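PDB 3GG9: d-3-phosphoglycerate dehydrogenase oxidoreductase protein from Ralstonia solanacearum, which probably acts as an NAD-dependent D-3-phosphoglycerate dehydrogenase of the D-isomer specific 2-hydroxyacid dehydrogenase family. Local coordinates for residues A93-G98 with P334-P339; K30-T35 with A43-D48. All coordinates share one frame; numbering follows the deposited sequence.

Overall arrangement
Both interactions belong to the domain built on the five-stranded parallel sheet, at the two strands outermost within this chain: interaction 2 joins the end of strand 28-31 to helix 39-45, and interaction 1 lies beside strand 100-102. Their centres are 23 Å apart and their nearest atoms about 11 Å, without touching. Along the chain they come in series. Interaction 2 bridges only a short loop and helix, whereas interaction 1 brings the tail after helix 306-324 back across 235 intervening residues, which include the whole seven-stranded Rossmann-type sheet. The first domain thus draws on both ends of the chain, as in its relatives.

Interaction 1: residues A93-G98 with P334-P339; sequences ACTDKG and PTALAP
The first torsions of T95 and T335 set T95 CG2 and T335 OG1 facing each other. In T95 (chi1 -58°) the methyl CG2 stands anti to the backbone N and reaches the tail, while T335, with chi1 67°, holds OG1 between its own backbone N and carbonyl carbon, on the side of the helix. T95 CG2 lies 3.3 Å from T335 OG1, a methyl set against a hydroxyl, with the two side chains at a slant to each other. The T95 hydroxyl has partners of its own: OG1 is hydrogen-bonded to L91 O, one turn earlier in the helix, and to N333 ND2, just before the tail segment, which ties helix and tail together by a polar route.

A336 and T95 have the closest CA atoms across the contact, A336 CA lying 4.4 Å from T95 CA. The A336 methyl points at the helix, where CB packs 3.8 Å from T95 CA and 4.1 Å from G98 CA. G98 closes the helix in a Schellman motif, with a positive phi of 65° that suits glycine, and its CA comes 3.7 Å from A336 O. The small groups on both sides let main chain lie almost directly against main chain. This is a compact packing of a helix end on a 3-10 turn, held across the interface by van der Waals contacts.

Behind it, C94 rests on L66 of helix 63-66 and on V101, and salt bridges D96-R63 and K97-D67 join the helix to that region. A336 and L337 pack on V100, so the tail meets the start of strand 100-102, outermost of its sheet within this chain, beside the end of helix 91-97.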
loop_
_atom_site.group_PDB
_atom_site.type_symbol
_atom_site.label_atom_id
_atom_site.label_comp_id
_atom_site.label_asym_id
_atom_site.label_seq_id
_atom_site.Cartn_x
_atom_site.Cartn_y
_atom_site.Cartn_z
ATOM N N ALA A 93 10.771 -35.214 -20.195
ATOM C CA ALA A 93 10.036 -36.330 -19.593
ATOM C C ALA A 93 8.578 -36.373 -20.050
ATOM O O ALA A 93 8.032 -37.461 -20.253
ATOM C CB ALA A 93 10.126 -36.303 -18.089
ATOM N N CYS A 94 7.972 -35.191 -20.220
ATOM C CA CYS A 94 6.613 -35.060 -20.758
ATOM C C CYS A 94 6.551 -35.570 -22.192
ATOM O O CYS A 94 5.670 -36.352 -22.536
ATOM C CB CYS A 94 6.128 -33.599 -20.704
ATOM S SG CYS A 94 5.689 -33.029 -19.045
ATOM N N THR A 95 7.505 -35.122 -23.007
ATOM C CA THR A 95 7.629 -35.538 -24.396
ATOM C C THR A 95 7.805 -37.064 -24.514
ATOM O O THR A 95 7.214 -37.679 -25.400
ATOM C CB THR A 95 8.776 -34.780 -25.096
ATOM O OG1 THR A 95 8.528 -33.370 -25.019
ATOM C CG2 THR A 95 8.888 -35.178 -26.550
ATOM N N ASP A 96 8.570 -37.655 -23.587
ATOM C CA ASP A 96 8.764 -39.115 -23.493
ATOM C C ASP A 96 7.470 -39.889 -23.245
ATOM O O ASP A 96 7.279 -40.984 -23.792
ATOM C CB ASP A 96 9.772 -39.467 -22.383
ATOM C CG ASP A 96 11.214 -39.173 -22.774
ATOM O OD1 ASP A 96 11.479 -38.893 -23.966
ATOM O OD2 ASP A 96 12.091 -39.215 -21.880
ATOM N N LYS A 97 6.588 -39.322 -22.419
ATOM C CA LYS A 97 5.307 -39.954 -22.107
ATOM C C LYS A 97 4.225 -39.583 -23.121
ATOM O O LYS A 97 3.108 -40.089 -23.048
ATOM C CB LYS A 97 4.839 -39.589 -20.692
ATOM C CG LYS A 97 5.833 -39.905 -19.567
ATOM C CD LYS A 97 5.774 -41.362 -19.116
ATOM C CE LYS A 97 6.562 -41.569 -17.826
ATOM N NZ LYS A 97 8.009 -41.224 -17.953
ATOM N N GLY A 98 4.551 -38.705 -24.062
ATOM C CA GLY A 98 3.549 -38.175 -24.985
ATOM C C GLY A 98 2.503 -37.333 -24.259
ATOM O O GLY A 98 1.327 -37.359 -24.612
ATOM N N PRO A 334 6.016 -29.812 -29.144
ATOM C CA PRO A 334 5.183 -30.435 -30.181
ATOM C C PRO A 334 5.625 -31.854 -30.594
ATOM O O PRO A 334 4.826 -32.599 -31.161
ATOM C CB PRO A 334 5.299 -29.462 -31.366
ATOM C CG PRO A 334 5.846 -28.196 -30.788
ATOM C CD PRO A 334 6.731 -28.639 -29.669
ATOM N N THR A 335 6.866 -32.230 -30.279
ATOM C CA THR A 335 7.361 -33.580 -30.585
ATOM C C THR A 335 6.759 -34.665 -29.675
ATOM O O THR A 335 7.070 -35.843 -29.829
ATOM C CB THR A 335 8.921 -33.666 -30.619
ATOM O OG1 THR A 335 9.459 -33.457 -29.311
ATOM C CG2 THR A 335 9.515 -32.633 -31.583
ATOM N N ALA A 336 5.898 -34.262 -28.739
ATOM C CA ALA A 336 5.094 -35.199 -27.950
ATOM C C ALA A 336 3.846 -35.654 -28.708
ATOM O O ALA A 336 3.146 -36.565 -28.267
ATOM C CB ALA A 336 4.694 -34.566 -26.621
ATOM N N LEU A 337 3.555 -34.999 -29.831
ATOM C CA LEU A 337 2.402 -35.347 -30.657
ATOM C C LEU A 337 2.721 -36.514 -31.599
ATOM O O LEU A 337 1.816 -37.185 -32.107
ATOM C CB LEU A 337 1.928 -34.133 -31.459
ATOM C CG LEU A 337 1.293 -32.969 -30.688
ATOM C CD1 LEU A 337 1.259 -31.711 -31.553
ATOM C CD2 LEU A 337 -0.098 -33.334 -30.214
ATOM N N ALA A 338 4.015 -36.743 -31.816
ATOM C CA ALA A 338 4.512 -37.831 -32.651
ATOM C C ALA A 338 4.173 -39.202 -32.040
ATOM O O ALA A 338 4.013 -39.302 -30.816
ATOM C CB ALA A 338 6.021 -37.676 -32.844
ATOM N N PRO A 339 4.023 -40.249 -32.893
ATOM C CA PRO A 339 3.798 -41.615 -32.389
ATOM C C PRO A 339 4.993 -42.161 -31.617
ATOM O O PRO A 339 6.135 -41.812 -31.931
ATOM C CB PRO A 339 3.580 -42.429 -33.669
ATOM C CG PRO A 339 4.257 -41.646 -34.741
ATOM C CD PRO A 339 4.025 -40.216 -34.370
#

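Interaction 2: residues K30-T35 with A43-D48; sequences KVFNNT and AARVAD
The aromatic ring of F32 meets the aliphatic root of R45, a residue deposited in two conformers. In one of them F32 CE2 is 3.7 Å from R45 CG, and F32 CZ lies 3.8 Å from the carbonyl oxygen R45 O. Further round the ring, F32 CE1 makes a looser apolar contact of 4.4 Å with V46 CG1. In the same conformer the R45 chain bends at chi2 (78°), which brings the guanidinium alongside the phenylalanine. CE2 then sits over the centre of one face of the guanidinium, 4.2 Å above its plane, but the ring and guanidinium planes are 55° apart, far from a parallel stack. With a second conformer present, this placement of the guanidinium is doubtful.

The pieces belong to a beta-alpha-beta unit of the parallel sheet. F32 directly follows strand 28-31, and R45 and V46 mark the end of helix 39-45, V46 being the first residue to leave helical geometry. The chain then continues into strand 51-54, with strand 4-7 lying between the two strands of the unit.

Within its own segment, K30 CG lies 3.7 Å above one face of the F32 ring, near the rim. Its amine NZ is 5.8 Å from R45 NH2, and these like charges would probably disfavour a closer approach in this conformer. Farther out, the F32 backbone is hydrogen-bonded with V7 and D10, while its side chain also rests on A6 and L8. In the helix-end segment, V46 also packs against L69. The neighbouring N33 holds the loop after F32 through ND2, bonded to D10 O and D13 OD1.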
loop_
_atom_site.group_PDB
_atom_site.type_symbol
_atom_site.label_atom_id
_atom_site.label_comp_id
_atom_site.label_asym_id
_atom_site.label_seq_id
_atom_site.Cartn_x
_atom_site.Cartn_y
_atom_site.Cartn_z
ATOM N N LYS A 30 -11.975 -31.029 -10.736
ATOM C CA LYS A 30 -11.724 -30.965 -9.310
ATOM C C LYS A 30 -10.673 -29.883 -9.057
ATOM O O LYS A 30 -9.612 -29.885 -9.669
ATOM C CB LYS A 30 -11.246 -32.325 -8.778
ATOM C CG LYS A 30 -11.030 -32.379 -7.258
ATOM C CD LYS A 30 -12.305 -32.028 -6.500
ATOM C CE LYS A 30 -12.018 -31.399 -5.146
ATOM N NZ LYS A 30 -11.742 -32.414 -4.095
ATOM N N VAL A 31 -10.981 -28.948 -8.167
ATOM C CA VAL A 31 -10.022 -27.921 -7.796
ATOM C C VAL A 31 -9.544 -28.247 -6.389
ATOM O O VAL A 31 -10.353 -28.418 -5.478
ATOM C CB VAL A 31 -10.639 -26.511 -7.816
ATOM C CG1 VAL A 31 -9.577 -25.463 -7.475
ATOM C CG2 VAL A 31 -11.303 -26.194 -9.179
ATOM N N PHE A 32 -8.233 -28.339 -6.212
ATOM C CA PHE A 32 -7.681 -28.554 -4.874
ATOM C C PHE A 32 -7.290 -27.215 -4.275
ATOM O O PHE A 32 -6.853 -26.310 -5.003
ATOM C CB PHE A 32 -6.486 -29.516 -4.940
ATOM C CG PHE A 32 -6.870 -30.900 -5.371
ATOM C CD1 PHE A 32 -6.763 -31.284 -6.707
ATOM C CD2 PHE A 32 -7.384 -31.809 -4.446
ATOM C CE1 PHE A 32 -7.147 -32.558 -7.118
ATOM C CE2 PHE A 32 -7.770 -33.092 -4.841
ATOM C CZ PHE A 32 -7.653 -33.465 -6.176
ATOM N N ASN A 33 -7.462 -27.093 -2.959
ATOM C CA ASN A 33 -7.238 -25.838 -2.248
ATOM C C ASN A 33 -6.003 -25.841 -1.336
ATOM O O ASN A 33 -5.777 -24.906 -0.565
ATOM C CB ASN A 33 -8.489 -25.426 -1.455
ATOM C CG ASN A 33 -9.739 -25.388 -2.309
ATOM O OD1 ASN A 33 -10.778 -25.908 -1.921
ATOM N ND2 ASN A 33 -9.646 -24.767 -3.478
ATOM N N ASN A 34 -5.222 -26.911 -1.404
ATOM C CA ASN A 34 -3.948 -26.944 -0.712
ATOM C C ASN A 34 -2.911 -27.662 -1.545
ATOM O O ASN A 34 -3.231 -28.227 -2.593
ATOM C CB ASN A 34 -4.075 -27.541 0.695
ATOM C CG ASN A 34 -4.729 -28.909 0.709
ATOM O OD1 ASN A 34 -4.476 -29.744 -0.152
ATOM N ND2 ASN A 34 -5.571 -29.147 1.713
ATOM N N THR A 35 -1.670 -27.622 -1.081
ATOM C CA THR A 35 -0.545 -28.144 -1.836
ATOM C C THR A 35 -0.067 -29.414 -1.164
ATOM O O THR A 35 -0.016 -29.493 0.060
ATOM C CB THR A 35 0.612 -27.114 -1.897
ATOM O OG1 THR A 35 0.122 -25.920 -2.506
ATOM C CG2 THR A 35 1.782 -27.620 -2.738
ATOM N N ALA A 43 0.697 -38.072 -6.643
ATOM C CA ALA A 43 0.264 -39.040 -7.658
ATOM C C ALA A 43 -1.061 -39.721 -7.302
ATOM O O ALA A 43 -1.896 -39.940 -8.178
ATOM C CB ALA A 43 1.339 -40.063 -7.922
ATOM N N ALA A 44 -1.257 -40.035 -6.022
ATOM C CA ALA A 44 -2.530 -40.580 -5.543
ATOM C C ALA A 44 -3.665 -39.563 -5.657
ATOM O O ALA A 44 -4.812 -39.934 -5.926
ATOM C CB ALA A 44 -2.393 -41.069 -4.105
ATOM N N ARG A 45 -3.339 -38.284 -5.464
ATOM C CA ARG A 45 -4.351 -37.236 -5.534
ATOM C C ARG A 45 -4.836 -37.007 -6.969
ATOM O O ARG A 45 -6.020 -36.789 -7.184
ATOM C CB ARG A 45 -3.860 -35.937 -4.883
ATOM C CG ARG A 45 -4.880 -35.289 -3.940
ATOM C CD ARG A 45 -4.926 -36.002 -2.587
ATOM N NE ARG A 45 -5.914 -35.442 -1.671
ATOM C CZ ARG A 45 -7.191 -35.809 -1.611
ATOM N NH1 ARG A 45 -7.664 -36.746 -2.423
ATOM N NH2 ARG A 45 -8.003 -35.226 -0.738
ATOM N N VAL A 46 -3.938 -37.108 -7.947
ATOM C CA VAL A 46 -4.310 -36.892 -9.361
ATOM C C VAL A 46 -4.286 -38.164 -10.253
ATOM O O VAL A 46 -4.111 -38.090 -11.477
ATOM C CB VAL A 46 -3.498 -35.722 -10.006
ATOM C CG1 VAL A 46 -3.799 -34.406 -9.291
ATOM C CG2 VAL A 46 -1.988 -35.991 -10.010
ATOM N N ALA A 47 -4.506 -39.322 -9.634
ATOM C CA ALA A 47 -4.362 -40.622 -10.304
ATOM C C ALA A 47 -5.244 -40.808 -11.540
ATOM O O ALA A 47 -4.801 -41.383 -12.538
ATOM C CB ALA A 47 -4.578 -41.763 -9.304
ATOM N N ASP A 48 -6.471 -40.301 -11.484
ATOM C CA ASP A 48 -7.423 -40.482 -12.583
ATOM C C ASP A 48 -7.482 -39.336 -13.588
ATOM O O ASP A 48 -8.254 -39.409 -14.548
ATOM C CB ASP A 48 -8.835 -40.710 -12.037
ATOM C CG ASP A 48 -8.935 -41.942 -11.154
ATOM O OD1 ASP A 48 -8.333 -42.988 -11.502
ATOM O OD2 ASP A 48 -9.628 -41.863 -10.114
#